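Local structure of 8-amino-8-demethylriboflavin N,N-dimethyltransferase (Streptomyces davawensis, 4D7K) at residues A[289-293]-A[294-298]; A[248-251]-A[252-256]; A[126-129]-A[130-134]. The protein catalyses the two S-adenosylmethionine-dependent N-methylations that turn 8-amino-8-demethyl-D-riboflavin into the antibiotic roseoflavin, working as a homodimer. All blocks are in the same frame, centred on the assembly; numbering follows the deposited sequence.

Contact 1. Residues A[289-293]-A[294-298]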
loop_
_atom_site.group_PDB
_atom_site.type_symbol
_atom_site.label_atom_id
_atom_site.label_comp_id
_atom_site.label_asym_id
_atom_site.label_seq_id
_atom_site.Cartn_x
_atom_site.Cartn_y
_atom_site.Cartn_z
ATOM N N GLY A 289 12.049 10.770 -18.954
ATOM C CA GLY A 289 13.343 11.422 -18.885
ATOM C C GLY A 289 13.239 12.844 -18.367
ATOM O O GLY A 289 14.244 13.461 -18.019
ATOM N N GLU A 290 12.019 13.372 -18.320
ATOM C CA GLU A 290 11.797 14.737 -17.849
ATOM C C GLU A 290 10.563 14.810 -16.959
ATOM O O GLU A 290 9.745 15.723 -17.067
ATOM C CB GLU A 290 11.672 15.698 -19.032
ATOM C CG GLU A 290 12.950 15.804 -19.855
ATOM C CD GLU A 290 12.812 16.719 -21.045
ATOM O OE1 GLU A 290 12.454 17.899 -20.845
ATOM O OE2 GLU A 290 13.063 16.259 -22.180
ATOM N N THR A 291 10.437 13.821 -16.087
ATOM C CA THR A 291 9.409 13.811 -15.063
ATOM C C THR A 291 10.105 13.607 -13.726
ATOM O O THR A 291 11.278 13.233 -13.690
ATOM C CB THR A 291 8.366 12.702 -15.301
ATOM O OG1 THR A 291 7.321 12.806 -14.329
ATOM C CG2 THR A 291 9.017 11.327 -15.199
ATOM N N GLY A 292 9.397 13.853 -12.630
ATOM C CA GLY A 292 9.990 13.708 -11.311
ATOM C C GLY A 292 9.913 12.272 -10.845
ATOM O O GLY A 292 9.387 11.419 -11.557
ATOM N N GLU A 293 10.431 12.004 -9.650
ATOM C CA GLU A 293 10.425 10.657 -9.082
ATOM C C GLU A 293 9.016 10.080 -8.963
ATOM O O GLU A 293 8.811 8.873 -9.120
ATOM C CB GLU A 293 11.093 10.664 -7.708
ATOM C CG GLU A 293 12.479 11.287 -7.698
ATOM C CD GLU A 293 13.429 10.619 -8.674
ATOM O OE1 GLU A 293 13.585 9.381 -8.603
ATOM O OE2 GLU A 293 14.019 11.330 -9.515
ATOM N N LEU A 294 8.049 10.940 -8.668
ATOM C CA LEU A 294 6.668 10.500 -8.535
ATOM C C LEU A 294 6.172 9.977 -9.873
ATOM O O LEU A 294 5.523 8.930 -9.948
ATOM C CB LEU A 294 5.776 11.640 -8.039
ATOM C CG LEU A 294 4.313 11.262 -7.788
ATOM C CD1 LEU A 294 4.233 10.154 -6.757
ATOM C CD2 LEU A 294 3.496 12.472 -7.345
ATOM N N GLY A 295 6.502 10.712 -10.929
ATOM C CA GLY A 295 6.118 10.348 -12.279
ATOM C C GLY A 295 6.671 9.006 -12.700
ATOM O O GLY A 295 5.975 8.227 -13.337
ATOM N N LYS A 296 7.921 8.724 -12.337
ATOM C CA LYS A 296 8.524 7.432 -12.658
ATOM C C LYS A 296 7.747 6.295 -11.998
ATOM O O LYS A 296 7.574 5.225 -12.583
ATOM C CB LYS A 296 9.994 7.392 -12.225
ATOM C CG LYS A 296 10.864 8.460 -12.877
ATOM C CD LYS A 296 12.249 8.495 -12.251
ATOM C CE LYS A 296 13.128 9.533 -12.921
ATOM N NZ LYS A 296 14.531 9.449 -12.443
ATOM N N VAL A 297 7.271 6.546 -10.780
ATOM C CA VAL A 297 6.447 5.585 -10.051
ATOM C C VAL A 297 5.062 5.405 -10.678
ATOM O O VAL A 297 4.580 4.283 -10.804
ATOM C CB VAL A 297 6.274 6.004 -8.577
ATOM C CG1 VAL A 297 5.280 5.096 -7.881
ATOM C CG2 VAL A 297 7.619 5.969 -7.858
ATOM N N LEU A 298 4.431 6.502 -11.083
ATOM C CA LEU A 298 3.067 6.441 -11.610
ATOM C C LEU A 298 2.982 5.775 -12.982
ATOM O O LEU A 298 1.896 5.409 -13.425
ATOM C CB LEU A 298 2.454 7.841 -11.695
ATOM C CG LEU A 298 2.176 8.600 -10.396
ATOM C CD1 LEU A 298 1.398 9.871 -10.705
ATOM C CD2 LEU A 298 1.418 7.743 -9.386
#
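The carbonyl of G292 accepts the amide of K296, and that of E293 accepts the amide of V297; these are the first i to i+4 bonds of a helix starting straight out of a loop. K296 N lies 3.2 Å from G292 O, and V297 N is as far from E293 O. G292 is the N-cap, so the incoming chain 289-292 turns directly into helix 293-305, which follows strand 280-285 of the Rossmann-like methyltransferase domain. T291 sits just ahead of the cap and points toward the first turn. Its OG1 comes 3.4 Å from G295 CA, where the glycine leaves the hydroxyl room, and hydrogen-bonds to V336 O. The methyl CG2 stands 4.1 Å from K296 CG, the two side chains crossing at a slant. K296 then runs out fully extended alongside E293, which bends back at chi2 (-57°) to bring its carboxylate beside the ammonium. The salt bridge, E293 OE2 to K296 NZ, is 3.5 Å long, and the same NZ makes a second one to E78 of the second subunit. On the dimer-facing side of the helix, L294 packs on V22 and V297 on A69, both of that other subunit.

Contact 2. Residues A[248-251]-A[252-256]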
loop_
_atom_site.group_PDB
_atom_site.type_symbol
_atom_site.label_atom_id
_atom_site.label_comp_id
_atom_site.label_asym_id
_atom_site.label_seq_id
_atom_site.Cartn_x
_atom_site.Cartn_y
_atom_site.Cartn_z
ATOM N N TYR A 248 -4.343 25.091 -28.685
ATOM C CA TYR A 248 -4.914 23.756 -28.805
ATOM C C TYR A 248 -4.336 22.846 -27.733
ATOM O O TYR A 248 -3.120 22.791 -27.545
ATOM C CB TYR A 248 -4.651 23.173 -30.194
ATOM C CG TYR A 248 -5.431 23.851 -31.289
ATOM C CD1 TYR A 248 -5.030 25.080 -31.793
ATOM C CD2 TYR A 248 -6.571 23.263 -31.824
ATOM C CE1 TYR A 248 -5.745 25.706 -32.794
ATOM C CE2 TYR A 248 -7.292 23.883 -32.830
ATOM C CZ TYR A 248 -6.873 25.104 -33.311
ATOM O OH TYR A 248 -7.581 25.729 -34.312
ATOM N N VAL A 249 -5.209 22.132 -27.028
ATOM C CA VAL A 249 -4.791 21.324 -25.890
ATOM C C VAL A 249 -5.092 19.837 -26.092
ATOM O O VAL A 249 -6.226 19.457 -26.375
ATOM C CB VAL A 249 -5.469 21.805 -24.594
ATOM C CG1 VAL A 249 -4.995 20.981 -23.409
ATOM C CG2 VAL A 249 -5.200 23.295 -24.371
ATOM N N LEU A 250 -4.058 19.010 -25.953
ATOM C CA LEU A 250 -4.191 17.556 -26.037
ATOM C C LEU A 250 -3.823 16.910 -24.709
ATOM O O LEU A 250 -2.643 16.759 -24.395
ATOM C CB LEU A 250 -3.302 16.995 -27.149
ATOM C CG LEU A 250 -3.811 17.109 -28.581
ATOM C CD1 LEU A 250 -2.704 16.748 -29.553
ATOM C CD2 LEU A 250 -5.011 16.200 -28.773
ATOM N N ARG A 251 -4.827 16.524 -23.931
ATOM C CA ARG A 251 -4.578 16.004 -22.590
ATOM C C ARG A 251 -4.899 14.517 -22.472
ATOM O O ARG A 251 -6.061 14.120 -22.405
ATOM C CB ARG A 251 -5.378 16.804 -21.555
ATOM C CG ARG A 251 -6.848 17.022 -21.904
ATOM C CD ARG A 251 -7.528 17.924 -20.886
ATOM N NE ARG A 251 -8.916 17.540 -20.639
ATOM C CZ ARG A 251 -9.301 16.718 -19.667
ATOM N NH1 ARG A 251 -8.402 16.187 -18.848
ATOM N NH2 ARG A 251 -10.587 16.425 -19.512
ATOM N N GLY A 252 -3.849 13.699 -22.447
ATOM C CA GLY A 252 -3.995 12.261 -22.305
ATOM C C GLY A 252 -4.765 11.639 -23.452
ATOM O O GLY A 252 -5.742 10.920 -23.244
ATOM N N VAL A 253 -4.318 11.919 -24.671
ATOM C CA VAL A 253 -5.005 11.440 -25.862
ATOM C C VAL A 253 -4.103 10.546 -26.709
ATOM O O VAL A 253 -4.464 9.416 -27.042
ATOM C CB VAL A 253 -5.502 12.616 -26.725
ATOM C CG1 VAL A 253 -6.143 12.103 -28.006
ATOM C CG2 VAL A 253 -6.476 13.482 -25.934
ATOM N N LEU A 254 -2.924 11.059 -27.040
ATOM C CA LEU A 254 -2.007 10.376 -27.944
ATOM C C LEU A 254 -1.254 9.241 -27.256
ATOM O O LEU A 254 -0.401 8.595 -27.863
ATOM C CB LEU A 254 -1.014 11.378 -28.530
ATOM C CG LEU A 254 -1.654 12.667 -29.045
ATOM C CD1 LEU A 254 -0.594 13.651 -29.512
ATOM C CD2 LEU A 254 -2.636 12.356 -30.160
ATOM N N GLU A 255 -1.577 9.006 -25.988
ATOM C CA GLU A 255 -0.924 7.966 -25.203
ATOM C C GLU A 255 -1.200 6.568 -25.753
ATOM O O GLU A 255 -0.343 5.686 -25.682
ATOM C CB GLU A 255 -1.371 8.051 -23.742
ATOM C CG GLU A 255 -0.888 9.300 -23.027
ATOM C CD GLU A 255 -1.622 9.546 -21.725
ATOM O OE1 GLU A 255 -2.741 9.014 -21.565
ATOM O OE2 GLU A 255 -1.082 10.269 -20.861
ATOM N N ASP A 256 -2.395 6.367 -26.303
ATOM C CA ASP A 256 -2.774 5.060 -26.829
ATOM C C ASP A 256 -3.007 5.086 -28.339
ATOM O O ASP A 256 -3.413 4.083 -28.927
ATOM C CB ASP A 256 -4.024 4.540 -26.112
ATOM C CG ASP A 256 -5.173 5.526 -26.157
ATOM O OD1 ASP A 256 -4.914 6.737 -26.315
ATOM O OD2 ASP A 256 -6.335 5.088 -26.030
HETATM O O HOH W 1 -1.867 13.901 -24.611
#
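Water 1 bridges the end of the strand to the loop that follows it: it donates to L250 O at 3.0 Å and accepts from V253 N at 3.2 Å. One water thus serves a carbonyl and an amide three residues apart, at a bend where the chain makes no direct bond between them. G252 lies at the corner with positive phi (62°), a backbone conformation that favours glycine, and there the chain leaves its extended course. Beyond the bend the apolar side chains fold back on the strand end. L250 reaches forward with both methyls. CD1 meets CD1 of L254 at 3.7 Å, while CD2 lies 4.2 Å from V253 CB, and in each pair the side chains cross at about a right angle. V253 also sets its CG2 3.6 Å from R251 O, packing a methyl against the corner it has just rounded. With chi1 at 48°, the side chain of R251 starts out between its own backbone N and carbonyl carbon; its guanidinium then gives NH2 to G187 O and makes a long, weak ion pair with D184. The loop leaves the carboxyl end of a parallel strand, the side of the sheet on which class I methyltransferases bind their cofactor. Consistent with this, V253 is about 4 Å, side chain to side chain, from F237, a predicted S-adenosylmethionine-binding residue. Strand 247-251 runs between strands 181-185 and 280-285, bonded through its backbone to both. L250 packs on L266 and I269 of helix 259-270, and L254 on L265 of the same helix, so the turn joins the sheet to the helix that covers it.

Contact 3. Residues A[126-129]-A[130-134]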
loop_
_atom_site.group_PDB
_atom_site.type_symbol
_atom_site.label_atom_id
_atom_site.label_comp_id
_atom_site.label_asym_id
_atom_site.label_seq_id
_atom_site.Cartn_x
_atom_site.Cartn_y
_atom_site.Cartn_z
ATOM N N THR A 126 6.526 -10.870 -20.010
ATOM C CA THR A 126 5.825 -11.192 -21.252
ATOM C C THR A 126 5.799 -10.031 -22.242
ATOM O O THR A 126 6.051 -10.215 -23.430
ATOM C CB THR A 126 4.374 -11.625 -20.976
ATOM O OG1 THR A 126 4.368 -12.707 -20.037
ATOM C CG2 THR A 126 3.699 -12.068 -22.257
ATOM N N GLY A 127 5.488 -8.837 -21.751
ATOM C CA GLY A 127 5.363 -7.682 -22.620
ATOM C C GLY A 127 3.914 -7.263 -22.749
ATOM O O GLY A 127 3.602 -6.224 -23.328
ATOM N N VAL A 128 3.026 -8.088 -22.203
ATOM C CA VAL A 128 1.600 -7.796 -22.194
ATOM C C VAL A 128 1.231 -7.002 -20.939
ATOM O O VAL A 128 1.729 -7.298 -19.851
ATOM C CB VAL A 128 0.770 -9.096 -22.261
ATOM C CG1 VAL A 128 -0.720 -8.796 -22.191
ATOM C CG2 VAL A 128 1.108 -9.873 -23.531
ATOM N N PRO A 129 0.396 -5.961 -21.094
ATOM C CA PRO A 129 -0.156 -5.261 -19.928
ATOM C C PRO A 129 -0.731 -6.258 -18.928
ATOM O O PRO A 129 -1.408 -7.207 -19.331
ATOM C CB PRO A 129 -1.256 -4.369 -20.526
ATOM C CG PRO A 129 -1.195 -4.582 -22.040
ATOM C CD PRO A 129 0.096 -5.258 -22.349
ATOM N N ALA A 130 -0.445 -6.050 -17.648
ATOM C CA ALA A 130 -0.771 -7.026 -16.614
ATOM C C ALA A 130 -2.264 -7.337 -16.531
ATOM O O ALA A 130 -2.648 -8.493 -16.341
ATOM C CB ALA A 130 -0.265 -6.540 -15.273
ATOM N N PHE A 131 -3.099 -6.313 -16.682
ATOM C CA PHE A 131 -4.543 -6.489 -16.590
ATOM C C PHE A 131 -5.048 -7.474 -17.641
ATOM O O PHE A 131 -5.957 -8.262 -17.380
ATOM C CB PHE A 131 -5.263 -5.143 -16.738
ATOM C CG PHE A 131 -6.742 -5.206 -16.449
ATOM C CD1 PHE A 131 -7.645 -5.582 -17.432
ATOM C CD2 PHE A 131 -7.227 -4.881 -15.192
ATOM C CE1 PHE A 131 -9.003 -5.642 -17.167
ATOM C CE2 PHE A 131 -8.581 -4.935 -14.918
ATOM C CZ PHE A 131 -9.475 -5.317 -15.908
ATOM N N GLN A 132 -4.444 -7.440 -18.823
ATOM C CA GLN A 132 -4.885 -8.291 -19.923
ATOM C C GLN A 132 -4.362 -9.721 -19.809
ATOM O O GLN A 132 -4.708 -10.579 -20.620
ATOM C CB GLN A 132 -4.459 -7.691 -21.262
ATOM C CG GLN A 132 -5.019 -6.303 -21.518
ATOM C CD GLN A 132 -4.614 -5.751 -22.870
ATOM O OE1 GLN A 132 -4.229 -6.500 -23.770
ATOM N NE2 GLN A 132 -4.691 -4.433 -23.017
ATOM N N LEU A 133 -3.525 -9.980 -18.811
ATOM C CA LEU A 133 -3.035 -11.333 -18.574
ATOM C C LEU A 133 -4.063 -12.150 -17.799
ATOM O O LEU A 133 -4.253 -13.336 -18.065
ATOM C CB LEU A 133 -1.702 -11.311 -17.819
ATOM C CG LEU A 133 -0.448 -10.952 -18.618
ATOM C CD1 LEU A 133 0.782 -11.038 -17.736
ATOM C CD2 LEU A 133 -0.296 -11.859 -19.827
ATOM N N ARG A 134 -4.724 -11.511 -16.839
ATOM C CA ARG A 134 -5.709 -12.189 -16.004
ATOM C C ARG A 134 -7.114 -12.028 -16.578
ATOM O O ARG A 134 -8.010 -12.823 -16.291
ATOM C CB ARG A 134 -5.644 -11.660 -14.566
ATOM C CG ARG A 134 -6.679 -12.264 -13.622
ATOM C CD ARG A 134 -6.181 -12.337 -12.188
ATOM N NE ARG A 134 -5.249 -13.445 -11.999
ATOM C CZ ARG A 134 -3.927 -13.325 -12.038
ATOM N NH1 ARG A 134 -3.376 -12.138 -12.252
ATOM N NH2 ARG A 134 -3.156 -14.390 -11.858
#
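V128 and P129 lie against the side chains of Q132 and L133 from the turn that follows. The proline ring and Q132 cross at a slant: CG of P129 meets the carboxamide, 3.6 Å from NE2 and 3.7 Å from CD. Q132 gets there by running extended past CG, its first torsion (-60°) placing CG beside its own backbone N. V128 crosses Q132 at about a right angle, with CG1 4.0 Å from Q132 CB, and meets L133 more obliquely, where CD2 of the leucine sits 3.8 Å from V128 CB. In the backbone, Q132 N reaches P129 O at 3.1 Å, a weak bond with an N-H...O angle of 132°. L133 N bonds to A130 O in the next step, and the chain winds into helix 131-134. Nearby, F131 stacks on H135 and meets F142 edge-to-face, while P129 also packs on R62 of the second subunit. Between the two segments, apart from that weak backbone bond, the contact is van der Waals: valine against leucine, and proline carbon against the carboxamide; no charged group takes part.

In the fold
Following the chain from the N terminus, contact 3 comes first, closing the turn between helices 120-126 and 131-134. Contact 2 follows, where central strand 247-251 passes into the loop leading to helix 259-270, and contact 1 comes last, between strand 280-285 and helix 293-305. The three lie in series, each confined to a few consecutive residues, and none nests in or crosses another. They do not touch: centres are 18 Å apart for contacts 1 and 2, 22 Å for contacts 1 and 3, and 24 Å for contacts 2 and 3. Contact 2 lies near predicted S-adenosylmethionine-binding residues, whereas contacts 1 and 3 both reach the second subunit.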